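Local coordinates for Lic12234 (Leptospira interrogans, PDB 4TZH), which is of unknown function but folds as a leucine-rich repeat solenoid and is regarded as a possible virulence factor of this pathogen, at residues I60-N65 / I83-N88; K156-L161 / Q183-E188; P1-I6 / V20-L25; N74-F79 / N95-S100. One frame throughout, in Å; residues are numbered along the deposited sequence. Where two conformers were deposited one is given.

How the interactions relate
Interactions 2 and 3 lie at the two ends of one parallel sheet, their centres about 32 Å apart. Interaction 2 adds the last strand, 186-188, through strand bonds. Interaction 3 is a surface contact: a non-strand N-terminal segment meets strand 22-24 mainly through side chains. Interactions 1 and 4 fall in the body of the solenoid. Their segments alternate along the chain, centres about 19 Å apart, so interaction 1 joins the same two turns before strands 68-70 and 91-93 that interaction 4 joins after them. Both are partly buried, but interaction 1 packs aliphatic groups on carbonyls and gains one side-chain bond, whereas interaction 4 is held by an asparagine that binds backbone and a direct backbone bond.

Interaction 1: residues I60-N65 / I83-N88; sequences IGILKN and IQKLKN
The leucine-rich repeat solenoid brings two matching 3-10 turns together here, with K85 lying on G61 and L86 wedged beside I60 and L63. Equivalent positions are 23 residues apart: I60 matches I83, L63 matches L86, and N65 matches N88. K85 meets its neighbour with its aliphatic chain. Its CB is 3.4 Å from G61 O, and a bend at chi3 (-79°) carries the chain across the glycine, putting CE 3.6 Å from the bare G61 CA. Next to it, one methyl of L86 touches two carbonyls: CD2 is 3.4 Å from L63 O and 3.5 Å from I60 O. I60 O is already taken up by the backbone N of L63. The contact is therefore apolar carbon on backbone oxygen, supplemented by I60 CG2 against I83 CG2 at 4.1 Å, where the two branches meet at a slant. The polar link lies past the turns. N88 ND2 donates to K64 O at 2.8 Å with an N-H...O angle of 156°, and the acceptor lies close to the amide plane. A water also donates to K64 O and accepts from N88 N at 2.9 Å. Because N88 OD1 is bonded to K111, both ends of this amide are engaged, which should fix its rotation. L63 and L86 each centre an inverse gamma turn, so the same backbone shape recurs in both segments, as expected of stacked leucine-rich repeat turns.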
loop_
_atom_site.group_PDB
_atom_site.type_symbol
_atom_site.label_atom_id
_atom_site.label_comp_id
_atom_site.label_asym_id
_atom_site.label_seq_id
_atom_site.Cartn_x
_atom_site.Cartn_y
_atom_site.Cartn_z
ATOM N N ILE A 60 -10.649 -5.907 7.909
ATOM C CA ILE A 60 -9.988 -5.997 6.605
ATOM C C ILE A 60 -9.194 -7.295 6.476
ATOM O O ILE A 60 -9.052 -7.809 5.368
ATOM C CB ILE A 60 -9.076 -4.745 6.363
ATOM C CG1 ILE A 60 -8.768 -4.533 4.859
ATOM C CG2 ILE A 60 -7.769 -4.795 7.163
ATOM C CD1 ILE A 60 -9.900 -3.791 4.118
ATOM N N GLY A 61 -8.673 -7.810 7.575
ATOM C CA GLY A 61 -7.856 -9.008 7.516
ATOM C C GLY A 61 -8.597 -10.266 7.103
ATOM O O GLY A 61 -7.959 -11.272 6.799
ATOM N N ILE A 62 -9.957 -10.229 7.069
ATOM C CA ILE A 62 -10.740 -11.391 6.624
ATOM C C ILE A 62 -10.681 -11.519 5.097
ATOM O O ILE A 62 -10.979 -12.589 4.543
ATOM C CB ILE A 62 -12.208 -11.257 7.150
ATOM C CG1 ILE A 62 -12.255 -11.171 8.691
ATOM C CG2 ILE A 62 -13.172 -12.363 6.615
ATOM C CD1 ILE A 62 -11.622 -12.389 9.473
ATOM N N LEU A 63 -10.312 -10.416 4.429
ATOM C CA LEU A 63 -10.285 -10.367 2.967
ATOM C C LEU A 63 -9.005 -11.016 2.425
ATOM O O LEU A 63 -8.252 -10.384 1.678
ATOM C CB LEU A 63 -10.440 -8.926 2.482
ATOM C CG LEU A 63 -11.625 -8.141 2.994
ATOM C CD1 LEU A 63 -11.598 -6.714 2.409
ATOM C CD2 LEU A 63 -12.920 -8.825 2.634
ATOM N N LYS A 64 -8.797 -12.283 2.767
ATOM C CA LYS A 64 -7.538 -12.957 2.428
ATOM C C LYS A 64 -7.293 -13.164 0.935
ATOM O O LYS A 64 -6.136 -13.404 0.570
ATOM C CB LYS A 64 -7.405 -14.280 3.190
ATOM C CG LYS A 64 -8.329 -15.354 2.694
ATOM C CD LYS A 64 -8.049 -16.680 3.415
ATOM C CE LYS A 64 -8.638 -17.847 2.666
ATOM N NZ LYS A 64 -8.011 -19.141 3.079
ATOM N N ASN A 65 -8.321 -13.000 0.075
ATOM C CA ASN A 65 -8.144 -13.168 -1.377
ATOM C C ASN A 65 -7.853 -11.820 -2.058
ATOM O O ASN A 65 -7.709 -11.758 -3.274
ATOM C CB ASN A 65 -9.401 -13.788 -1.998
ATOM C CG ASN A 65 -9.662 -15.138 -1.393
ATOM O OD1 ASN A 65 -10.715 -15.365 -0.772
ATOM N ND2 ASN A 65 -8.675 -15.980 -1.412
ATOM N N ILE A 83 -3.817 -6.069 8.811
ATOM C CA ILE A 83 -3.362 -5.928 7.422
ATOM C C ILE A 83 -2.353 -7.023 7.074
ATOM O O ILE A 83 -2.217 -7.379 5.903
ATOM C CB ILE A 83 -2.786 -4.522 7.114
ATOM C CG1 ILE A 83 -1.518 -4.168 7.940
ATOM C CG2 ILE A 83 -3.852 -3.471 7.272
ATOM C CD1 ILE A 83 -0.610 -3.030 7.305
ATOM N N GLN A 84 -1.662 -7.583 8.069
ATOM C CA GLN A 84 -0.686 -8.628 7.797
ATOM C C GLN A 84 -1.297 -9.881 7.182
ATOM O O GLN A 84 -0.553 -10.698 6.640
ATOM C CB GLN A 84 0.114 -8.973 9.055
ATOM C CG GLN A 84 -0.677 -9.774 10.052
ATOM C CD GLN A 84 0.076 -9.891 11.347
ATOM O OE1 GLN A 84 1.277 -10.166 11.378
ATOM N NE2 GLN A 84 -0.615 -9.609 12.412
ATOM N N LYS A 85 -2.646 -10.066 7.301
ATOM C CA LYS A 85 -3.298 -11.239 6.749
ATOM C C LYS A 85 -3.537 -11.115 5.249
ATOM O O LYS A 85 -3.972 -12.090 4.632
ATOM C CB LYS A 85 -4.622 -11.507 7.482
ATOM C CG LYS A 85 -4.396 -11.807 8.966
ATOM C CD LYS A 85 -5.650 -12.353 9.641
ATOM C CE LYS A 85 -6.642 -11.264 9.991
ATOM N NZ LYS A 85 -7.769 -11.758 10.838
ATOM N N LEU A 86 -3.242 -9.946 4.642
ATOM C CA LEU A 86 -3.456 -9.746 3.205
ATOM C C LEU A 86 -2.300 -10.326 2.409
ATOM O O LEU A 86 -1.579 -9.625 1.704
ATOM C CB LEU A 86 -3.695 -8.257 2.922
ATOM C CG LEU A 86 -4.852 -7.633 3.696
ATOM C CD1 LEU A 86 -4.974 -6.145 3.364
ATOM C CD2 LEU A 86 -6.190 -8.367 3.425
ATOM N N LYS A 87 -2.136 -11.665 2.536
ATOM C CA LYS A 87 -1.012 -12.376 1.934
ATOM C C LYS A 87 -1.063 -12.529 0.446
ATOM O O LYS A 87 -0.066 -12.962 -0.156
ATOM C CB LYS A 87 -0.844 -13.774 2.579
ATOM C CG LYS A 87 -0.722 -13.767 4.090
ATOM C CD LYS A 87 0.577 -13.141 4.519
ATOM C CE LYS A 87 0.885 -13.454 5.952
ATOM N NZ LYS A 87 1.938 -12.540 6.448
ATOM N N ASN A 88 -2.219 -12.177 -0.168
ATOM C CA ASN A 88 -2.342 -12.280 -1.611
ATOM C C ASN A 88 -2.297 -10.881 -2.250
ATOM O O ASN A 88 -2.400 -10.761 -3.471
ATOM C CB ASN A 88 -3.642 -12.930 -1.959
ATOM C CG ASN A 88 -3.547 -14.414 -1.762
ATOM O OD1 ASN A 88 -2.591 -15.044 -2.227
ATOM N ND2 ASN A 88 -4.477 -14.973 -1.016
HETATM O O HOH W 1 -4.681 -10.759 0.484
#

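Interaction 2: residues K156-L161 / Q183-E188; sequences KKLRIL and QEITIE. With ZN (zinc ion), chain G; ZN (zinc ion), chain K.
Q183 reaches across to K156 and L158 at the C-terminal end of the leucine-rich repeat sheet, where strand 186-188 closes the beta-alpha-beta unit formed with strand 160-162 and helix 173-179. From CB, which is directed at the other segment, the chain runs extended with CG opposite the backbone N (chi1 -167°). CG passes the guanidinium of R159, 3.5 Å from NH1. CD then sits 3.4 Å from K156 O. At the tip the amide divides its work: OE1 is 2.7 Å from a water that accepts from K156 NZ, and NE2 donates to L158 O at 2.9 Å. NE2 approaches in the plane of that carbonyl, on a lone pair, while R159 NH1 donates to the same oxygen from well above the plane, so L158 O is gripped from two directions. NE2 is bonded to L155 O as well. NH1 further bonds K156 O and, weakly, E184 O, which ties the arginine to both segments. Beyond this point the strands pair in parallel, I160 with T186 and L161 with I187. T186 N donates to R159 O at 2.9 Å, L161 N to T186 O at 3.1 Å, and E188 N to L161 O with an almost straight N-H...O angle of 177°. The E188 carboxylate turns outward, where OE1, also bonded to W164 NE1, holds a zinc ion at 2.0 Å, with OE2 longer at 2.7 Å.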
loop_
_atom_site.group_PDB
_atom_site.type_symbol
_atom_site.label_atom_id
_atom_site.label_comp_id
_atom_site.label_asym_id
_atom_site.label_seq_id
_atom_site.Cartn_x
_atom_site.Cartn_y
_atom_site.Cartn_z
ATOM N N LYS A 156 15.644 -7.588 -3.547
ATOM C CA LYS A 156 16.387 -7.996 -4.743
ATOM C C LYS A 156 15.619 -7.926 -6.055
ATOM O O LYS A 156 16.249 -7.895 -7.119
ATOM C CB LYS A 156 16.996 -9.402 -4.558
ATOM C CG LYS A 156 17.860 -9.539 -3.304
ATOM C CD LYS A 156 19.121 -8.678 -3.361
ATOM C CE LYS A 156 19.953 -8.808 -2.109
ATOM N NZ LYS A 156 21.168 -7.953 -2.169
ATOM N N LYS A 157 14.277 -7.855 -6.010
ATOM C CA LYS A 157 13.482 -7.773 -7.227
ATOM C C LYS A 157 13.099 -6.313 -7.515
ATOM O O LYS A 157 12.469 -6.034 -8.539
ATOM C CB LYS A 157 12.216 -8.609 -7.069
ATOM C CG LYS A 157 12.476 -10.113 -7.210
ATOM C CD LYS A 157 11.186 -10.916 -7.081
ATOM C CE LYS A 157 10.134 -10.606 -8.118
ATOM N NZ LYS A 157 9.126 -11.698 -8.166
ATOM N N LEU A 158 13.548 -5.390 -6.651
ATOM C CA LEU A 158 13.185 -3.982 -6.840
ATOM C C LEU A 158 13.829 -3.451 -8.130
ATOM O O LEU A 158 15.063 -3.550 -8.311
ATOM C CB LEU A 158 13.601 -3.190 -5.614
ATOM C CG LEU A 158 12.983 -1.797 -5.504
ATOM C CD1 LEU A 158 11.467 -1.890 -5.353
ATOM C CD2 LEU A 158 13.603 -1.016 -4.382
ATOM N N ARG A 159 12.995 -2.886 -9.017
ATOM C CA ARG A 159 13.456 -2.370 -10.305
ATOM C C ARG A 159 13.379 -0.864 -10.387
ATOM O O ARG A 159 14.111 -0.246 -11.160
ATOM C CB ARG A 159 12.709 -3.057 -11.460
ATOM C CG ARG A 159 12.986 -4.583 -11.551
ATOM C CD ARG A 159 14.478 -4.918 -11.693
ATOM N NE ARG A 159 14.791 -6.345 -11.523
ATOM C CZ ARG A 159 15.527 -6.861 -10.540
ATOM N NH1 ARG A 159 16.031 -6.079 -9.595
ATOM N NH2 ARG A 159 15.753 -8.166 -10.488
ATOM N N ILE A 160 12.476 -0.257 -9.605
ATOM C CA ILE A 160 12.328 1.194 -9.546
ATOM C C ILE A 160 12.205 1.625 -8.116
ATOM O O ILE A 160 11.311 1.138 -7.396
ATOM C CB ILE A 160 11.105 1.727 -10.335
ATOM C CG1 ILE A 160 11.177 1.330 -11.830
ATOM C CG2 ILE A 160 11.012 3.250 -10.187
ATOM C CD1 ILE A 160 10.006 1.905 -12.648
ATOM N N LEU A 161 13.077 2.566 -7.706
ATOM C CA LEU A 161 12.963 3.193 -6.397
ATOM C C LEU A 161 12.792 4.696 -6.659
ATOM O O LEU A 161 13.743 5.317 -7.163
ATOM C CB LEU A 161 14.204 2.932 -5.526
ATOM C CG LEU A 161 14.238 3.642 -4.185
ATOM C CD1 LEU A 161 13.071 3.205 -3.289
ATOM C CD2 LEU A 161 15.571 3.367 -3.460
ATOM N N GLN A 183 22.627 -5.206 -8.447
ATOM C CA GLN A 183 21.244 -5.285 -8.885
ATOM C C GLN A 183 20.805 -4.362 -10.028
ATOM O O GLN A 183 21.219 -3.199 -10.087
ATOM C CB GLN A 183 20.381 -5.008 -7.667
ATOM C CG GLN A 183 18.911 -5.347 -7.823
ATOM C CD GLN A 183 18.245 -5.184 -6.495
ATOM O OE1 GLN A 183 18.787 -5.569 -5.452
ATOM N NE2 GLN A 183 17.070 -4.597 -6.513
ATOM N N GLU A 184 19.914 -4.890 -10.901
ATOM C CA GLU A 184 19.267 -4.170 -11.992
ATOM C C GLU A 184 18.188 -3.287 -11.324
ATOM O O GLU A 184 17.254 -3.817 -10.723
ATOM C CB GLU A 184 18.583 -5.182 -12.914
ATOM C CG GLU A 184 18.015 -4.685 -14.229
ATOM C CD GLU A 184 17.906 -5.800 -15.256
ATOM O OE1 GLU A 184 16.808 -6.387 -15.389
ATOM O OE2 GLU A 184 18.943 -6.139 -15.868
ATOM N N ILE A 185 18.372 -1.971 -11.355
ATOM C CA ILE A 185 17.434 -1.030 -10.734
ATOM C C ILE A 185 17.691 0.354 -11.299
ATOM O O ILE A 185 18.835 0.687 -11.635
ATOM C CB ILE A 185 17.606 -1.014 -9.172
ATOM C CG1 ILE A 185 16.490 -0.201 -8.474
ATOM C CG2 ILE A 185 19.010 -0.559 -8.723
ATOM C CD1 ILE A 185 16.477 -0.364 -6.913
ATOM N N THR A 186 16.650 1.157 -11.376
ATOM C CA THR A 186 16.809 2.579 -11.627
ATOM C C THR A 186 16.352 3.304 -10.349
ATOM O O THR A 186 15.290 2.987 -9.790
ATOM C CB THR A 186 16.139 3.070 -12.917
ATOM O OG1 THR A 186 16.444 4.461 -13.021
ATOM C CG2 THR A 186 14.641 2.860 -12.933
ATOM N N ILE A 187 17.163 4.233 -9.895
ATOM C CA ILE A 187 16.898 4.997 -8.695
ATOM C C ILE A 187 16.676 6.433 -9.114
ATOM O O ILE A 187 17.526 7.019 -9.803
ATOM C CB ILE A 187 18.052 4.830 -7.679
ATOM C CG1 ILE A 187 18.149 3.334 -7.257
ATOM C CG2 ILE A 187 17.780 5.700 -6.442
ATOM C CD1 ILE A 187 19.424 2.973 -6.483
ATOM N N GLU A 188 15.539 6.987 -8.686
ATOM C CA GLU A 188 15.203 8.363 -8.991
ATOM C C GLU A 188 15.360 9.229 -7.760
ATOM O O GLU A 188 14.619 9.094 -6.808
ATOM C CB GLU A 188 13.774 8.408 -9.544
ATOM C CG GLU A 188 13.687 7.895 -10.990
ATOM C CD GLU A 188 14.437 8.752 -11.998
ATOM O OE1 GLU A 188 14.891 9.857 -11.631
ATOM O OE2 GLU A 188 14.554 8.314 -13.173
HETATM ZN ZN ZN G . 16.571 -6.010 -17.931
HETATM ZN ZN ZN K . 15.826 10.667 -13.203
HETATM O O HOH W 2 20.473 -5.526 -3.367
#

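Interaction 3: residues P1-I6 / V20-L25; sequences PKEVII and VQILDL
E3 and Q21 run antiparallel, side by side, at the N-terminal end of the leucine-rich repeat solenoid, where an irregular segment packs on the first strand, 22-24, of the parallel sheet. The planes of their end groups stand 78° apart, so carboxylate and amide do not stack; E3 reaches the backbone of Q21 and I22 instead, and Q21 the carbonyl of P1. With CG opposite the backbone N (chi1 -177°) and the rest extended, E3 lays its carboxylate over two successive backbone amides. OE1 accepts from Q21 N at 2.9 Å and OE2 from I22 N at 3.0 Å, both donors coming from above the carboxylate plane. OE2 also accepts from H7 ND1, and these donors probably offset the nearness of I22 O, a second acceptor. In return, Q21 NE2 donates to P1 O at 3.1 Å with an N-H...O angle of 164°, staying in the plane of its own amide and in that of the carbonyl. The apolar half of the contact is I6 lying aslant I22, their CG2 methyls 3.7 Å apart. I22 CD1 continues along the other segment to within 3.6 Å of E3 O. D24, whose OD1 is bonded to S26 OG, meets I6 through carbon: CB is 3.6 Å from I6 CD1.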
loop_
_atom_site.group_PDB
_atom_site.type_symbol
_atom_site.label_atom_id
_atom_site.label_comp_id
_atom_site.label_asym_id
_atom_site.label_seq_id
_atom_site.Cartn_x
_atom_site.Cartn_y
_atom_site.Cartn_z
ATOM N N PRO A 1 -12.761 -16.753 -14.084
ATOM C CA PRO A 1 -13.767 -15.771 -14.504
ATOM C C PRO A 1 -13.601 -14.418 -13.817
ATOM O O PRO A 1 -13.700 -14.310 -12.594
ATOM C CB PRO A 1 -15.097 -16.461 -14.169
ATOM C CG PRO A 1 -14.760 -17.946 -14.008
ATOM C CD PRO A 1 -13.277 -18.128 -14.207
ATOM N N LYS A 2 -13.319 -13.387 -14.610
ATOM C CA LYS A 2 -13.126 -12.041 -14.088
ATOM C C LYS A 2 -14.435 -11.254 -14.120
ATOM O O LYS A 2 -15.321 -11.493 -14.948
ATOM C CB LYS A 2 -11.992 -11.292 -14.825
ATOM C CG LYS A 2 -10.598 -11.938 -14.729
ATOM C CD LYS A 2 -9.975 -11.853 -13.337
ATOM C CE LYS A 2 -8.600 -12.473 -13.293
ATOM N NZ LYS A 2 -7.958 -12.276 -11.967
ATOM N N GLU A 3 -14.545 -10.309 -13.190
ATOM C CA GLU A 3 -15.689 -9.440 -13.082
ATOM C C GLU A 3 -15.431 -8.181 -13.923
ATOM O O GLU A 3 -14.423 -7.489 -13.723
ATOM C CB GLU A 3 -15.856 -9.093 -11.586
ATOM C CG GLU A 3 -17.065 -8.237 -11.249
ATOM C CD GLU A 3 -17.320 -8.218 -9.760
ATOM O OE1 GLU A 3 -17.673 -9.276 -9.184
ATOM O OE2 GLU A 3 -17.201 -7.123 -9.179
ATOM N N VAL A 4 -16.334 -7.913 -14.875
ATOM C CA VAL A 4 -16.258 -6.752 -15.780
ATOM C C VAL A 4 -17.273 -5.662 -15.427
ATOM O O VAL A 4 -17.011 -4.489 -15.714
ATOM C CB VAL A 4 -16.304 -7.139 -17.273
ATOM C CG1 VAL A 4 -15.106 -8.014 -17.629
ATOM C CG2 VAL A 4 -17.618 -7.838 -17.632
ATOM N N ILE A 5 -18.414 -6.034 -14.798
ATOM C CA ILE A 5 -19.406 -5.090 -14.293
ATOM C C ILE A 5 -19.168 -5.085 -12.811
ATOM O O ILE A 5 -19.605 -6.005 -12.090
ATOM C CB ILE A 5 -20.861 -5.477 -14.625
ATOM C CG1 ILE A 5 -21.041 -5.773 -16.102
ATOM C CG2 ILE A 5 -21.826 -4.406 -14.096
ATOM C CD1 ILE A 5 -20.629 -4.797 -16.993
ATOM N N ILE A 6 -18.424 -4.093 -12.340
ATOM C CA ILE A 6 -18.001 -4.095 -10.949
ATOM C C ILE A 6 -19.079 -3.632 -9.994
ATOM O O ILE A 6 -20.110 -3.108 -10.414
ATOM C CB ILE A 6 -16.698 -3.353 -10.748
ATOM C CG1 ILE A 6 -16.877 -1.852 -10.930
ATOM C CG2 ILE A 6 -15.607 -3.924 -11.704
ATOM C CD1 ILE A 6 -15.717 -1.088 -10.335
ATOM N N VAL A 20 -19.149 -11.158 -5.089
ATOM C CA VAL A 20 -18.457 -9.908 -5.337
ATOM C C VAL A 20 -16.939 -10.029 -5.417
ATOM O O VAL A 20 -16.295 -10.398 -4.431
ATOM C CB VAL A 20 -18.918 -8.899 -4.275
ATOM C CG1 VAL A 20 -18.280 -7.523 -4.503
ATOM C CG2 VAL A 20 -20.468 -8.834 -4.239
ATOM N N GLN A 21 -16.385 -9.683 -6.584
ATOM C CA GLN A 21 -14.926 -9.730 -6.799
ATOM C C GLN A 21 -14.285 -8.369 -6.737
ATOM O O GLN A 21 -13.150 -8.258 -6.286
ATOM C CB GLN A 21 -14.597 -10.393 -8.129
ATOM C CG GLN A 21 -14.991 -11.867 -8.104
ATOM C CD GLN A 21 -14.855 -12.532 -9.445
ATOM O OE1 GLN A 21 -15.846 -12.781 -10.148
ATOM N NE2 GLN A 21 -13.626 -12.791 -9.850
ATOM N N ILE A 22 -14.981 -7.313 -7.200
ATOM C CA ILE A 22 -14.429 -5.974 -7.236
ATOM C C ILE A 22 -15.440 -5.026 -6.637
ATOM O O ILE A 22 -16.570 -4.982 -7.134
ATOM C CB ILE A 22 -14.069 -5.525 -8.659
ATOM C CG1 ILE A 22 -13.143 -6.554 -9.363
ATOM C CG2 ILE A 22 -13.463 -4.110 -8.661
ATOM C CD1 ILE A 22 -12.713 -6.170 -10.798
ATOM N N LEU A 23 -15.044 -4.284 -5.617
ATOM C CA LEU A 23 -15.923 -3.297 -4.982
ATOM C C LEU A 23 -15.241 -1.941 -5.083
ATOM O O LEU A 23 -14.089 -1.781 -4.654
ATOM C CB LEU A 23 -16.171 -3.644 -3.520
ATOM C CG LEU A 23 -17.140 -2.690 -2.796
ATOM C CD1 LEU A 23 -18.604 -2.859 -3.312
ATOM C CD2 LEU A 23 -17.101 -2.955 -1.300
ATOM N N ASP A 24 -15.969 -0.963 -5.616
ATOM C CA ASP A 24 -15.450 0.383 -5.793
ATOM C C ASP A 24 -16.338 1.359 -5.045
ATOM O O ASP A 24 -17.476 1.618 -5.473
ATOM C CB ASP A 24 -15.347 0.741 -7.274
ATOM C CG ASP A 24 -14.781 2.117 -7.563
ATOM O OD1 ASP A 24 -14.498 2.851 -6.604
ATOM O OD2 ASP A 24 -14.705 2.490 -8.750
ATOM N N LEU A 25 -15.840 1.815 -3.896
ATOM C CA LEU A 25 -16.504 2.810 -3.065
ATOM C C LEU A 25 -15.725 4.111 -3.124
ATOM O O LEU A 25 -15.763 4.886 -2.175
ATOM C CB LEU A 25 -16.698 2.360 -1.604
ATOM C CG LEU A 25 -17.402 0.999 -1.417
ATOM C CD1 LEU A 25 -17.473 0.691 0.102
ATOM C CD2 LEU A 25 -18.796 0.970 -2.073
#

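Interaction 4: residues N74-F79 / N95-S100; sequences NQISNF and NGNSLS
N97 turns its CG opposite its own carbonyl carbon (chi1 -85°), and a chi2 of -66° then aims OD1 at the backbone of N74 and I76. The main bond is I76 N to N97 OD1, 2.9 Å long with an N-H...O angle of 164°, the donor tilted from the plane of the amide carbonyl. N74 N adds a weak bond to the same oxygen at 3.2 Å. Backbone answers in the other direction: S98 N donates to I76 O at 2.9 Å. A water donates to N74 O at 2.8 Å and is hydrogen-bonded to S98 OG, joining the two segments a second time. Further along, L99 CD2 meets F79 CE2 at 3.8 Å, the two side chains about perpendicular. N97 ND2 binds I71 O and L94 O, while N74, 23 residues earlier, similarly bonds L48 O and I71 O through ND2 and L53 N through OD1. N74 and N97 thus repeat one pattern, satisfying backbone groups of neighbouring turns, which is consistent with the stacked asparagines of leucine-rich repeats, whose buried amides join successive turns alongside backbone bonds.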
loop_
_atom_site.group_PDB
_atom_site.type_symbol
_atom_site.label_atom_id
_atom_site.label_comp_id
_atom_site.label_asym_id
_atom_site.label_seq_id
_atom_site.Cartn_x
_atom_site.Cartn_y
_atom_site.Cartn_z
ATOM N N ASN A 74 -6.884 9.745 0.828
ATOM C CA ASN A 74 -7.684 9.696 2.051
ATOM C C ASN A 74 -6.866 10.465 3.082
ATOM O O ASN A 74 -6.064 11.333 2.707
ATOM C CB ASN A 74 -7.956 8.252 2.480
ATOM C CG ASN A 74 -9.099 7.679 1.726
ATOM O OD1 ASN A 74 -10.244 7.864 2.113
ATOM N ND2 ASN A 74 -8.851 6.940 0.645
ATOM N N GLN A 75 -7.122 10.244 4.377
ATOM C CA GLN A 75 -6.325 10.874 5.437
ATOM C C GLN A 75 -5.793 9.734 6.312
ATOM O O GLN A 75 -5.774 9.842 7.542
ATOM C CB GLN A 75 -7.207 11.839 6.282
ATOM C CG GLN A 75 -7.901 12.947 5.463
ATOM C CD GLN A 75 -9.215 13.419 6.075
ATOM O OE1 GLN A 75 -9.482 13.294 7.292
ATOM N NE2 GLN A 75 -10.086 13.968 5.225
ATOM N N ILE A 76 -5.355 8.619 5.677
ATOM C CA ILE A 76 -4.884 7.446 6.406
ATOM C C ILE A 76 -3.635 7.777 7.209
ATOM O O ILE A 76 -2.660 8.225 6.610
ATOM C CB ILE A 76 -4.619 6.268 5.409
ATOM C CG1 ILE A 76 -5.899 5.825 4.629
ATOM C CG2 ILE A 76 -3.941 5.068 6.100
ATOM C CD1 ILE A 76 -6.993 5.033 5.459
ATOM N N SER A 77 -3.629 7.494 8.515
ATOM C CA SER A 77 -2.446 7.723 9.328
ATOM C C SER A 77 -1.970 6.439 10.016
ATOM O O SER A 77 -0.866 6.412 10.559
ATOM C CB SER A 77 -2.723 8.808 10.362
ATOM O OG SER A 77 -3.732 8.339 11.249
ATOM N N ASN A 78 -2.800 5.386 10.018
ATOM C CA ASN A 78 -2.435 4.149 10.714
ATOM C C ASN A 78 -3.230 3.002 10.184
ATOM O O ASN A 78 -4.273 3.211 9.538
ATOM C CB ASN A 78 -2.689 4.308 12.240
ATOM C CG ASN A 78 -4.153 4.421 12.603
ATOM O OD1 ASN A 78 -4.770 3.448 13.049
ATOM N ND2 ASN A 78 -4.756 5.603 12.438
ATOM N N PHE A 79 -2.773 1.773 10.513
ATOM C CA PHE A 79 -3.424 0.548 10.095
ATOM C C PHE A 79 -3.589 -0.394 11.240
ATOM O O PHE A 79 -2.730 -0.437 12.120
ATOM C CB PHE A 79 -2.562 -0.189 9.063
ATOM C CG PHE A 79 -2.324 0.588 7.809
ATOM C CD1 PHE A 79 -3.290 0.643 6.820
ATOM C CD2 PHE A 79 -1.147 1.314 7.640
ATOM C CE1 PHE A 79 -3.061 1.367 5.639
ATOM C CE2 PHE A 79 -0.916 2.029 6.469
ATOM C CZ PHE A 79 -1.880 2.058 5.490
ATOM N N ASN A 95 -0.980 6.472 -1.988
ATOM C CA ASN A 95 -0.563 7.843 -2.266
ATOM C C ASN A 95 -1.607 8.855 -1.791
ATOM O O ASN A 95 -2.805 8.574 -1.881
ATOM C CB ASN A 95 -0.275 8.010 -3.718
ATOM C CG ASN A 95 -1.307 7.436 -4.610
ATOM O OD1 ASN A 95 -1.510 6.191 -4.633
ATOM N ND2 ASN A 95 -1.972 8.309 -5.361
ATOM N N GLY A 96 -1.144 10.026 -1.362
ATOM C CA GLY A 96 -2.071 11.069 -0.953
ATOM C C GLY A 96 -2.755 10.742 0.350
ATOM O O GLY A 96 -3.991 10.654 0.397
ATOM N N ASN A 97 -1.983 10.528 1.415
ATOM C CA ASN A 97 -2.563 10.218 2.717
ATOM C C ASN A 97 -1.822 10.985 3.811
ATOM O O ASN A 97 -1.123 11.958 3.509
ATOM C CB ASN A 97 -2.581 8.698 2.953
ATOM C CG ASN A 97 -3.788 8.048 2.355
ATOM O OD1 ASN A 97 -4.892 8.328 2.829
ATOM N ND2 ASN A 97 -3.631 7.224 1.298
ATOM N N SER A 98 -2.046 10.609 5.078
ATOM C CA SER A 98 -1.455 11.277 6.222
ATOM C C SER A 98 -0.484 10.383 6.958
ATOM O O SER A 98 -0.434 10.394 8.196
ATOM C CB SER A 98 -2.579 11.739 7.143
ATOM O OG SER A 98 -3.394 12.645 6.425
ATOM N N LEU A 99 0.295 9.577 6.218
ATOM C CA LEU A 99 1.235 8.679 6.864
ATOM C C LEU A 99 2.537 9.345 7.241
ATOM O O LEU A 99 3.236 9.852 6.368
ATOM C CB LEU A 99 1.523 7.449 5.991
ATOM C CG LEU A 99 0.348 6.525 5.781
ATOM C CD1 LEU A 99 0.602 5.650 4.545
ATOM C CD2 LEU A 99 0.081 5.680 7.015
ATOM N N SER A 100 2.881 9.317 8.545
ATOM C CA SER A 100 4.175 9.828 8.979
ATOM C C SER A 100 5.093 8.651 9.297
ATOM O O SER A 100 6.319 8.814 9.322
ATOM C CB SER A 100 4.051 10.794 10.155
ATOM O OG SER A 100 3.371 10.217 11.255
HETATM O O HOH W 3 -4.374 13.311 3.770
HETATM O O HOH W 4 1.382 7.971 10.482
#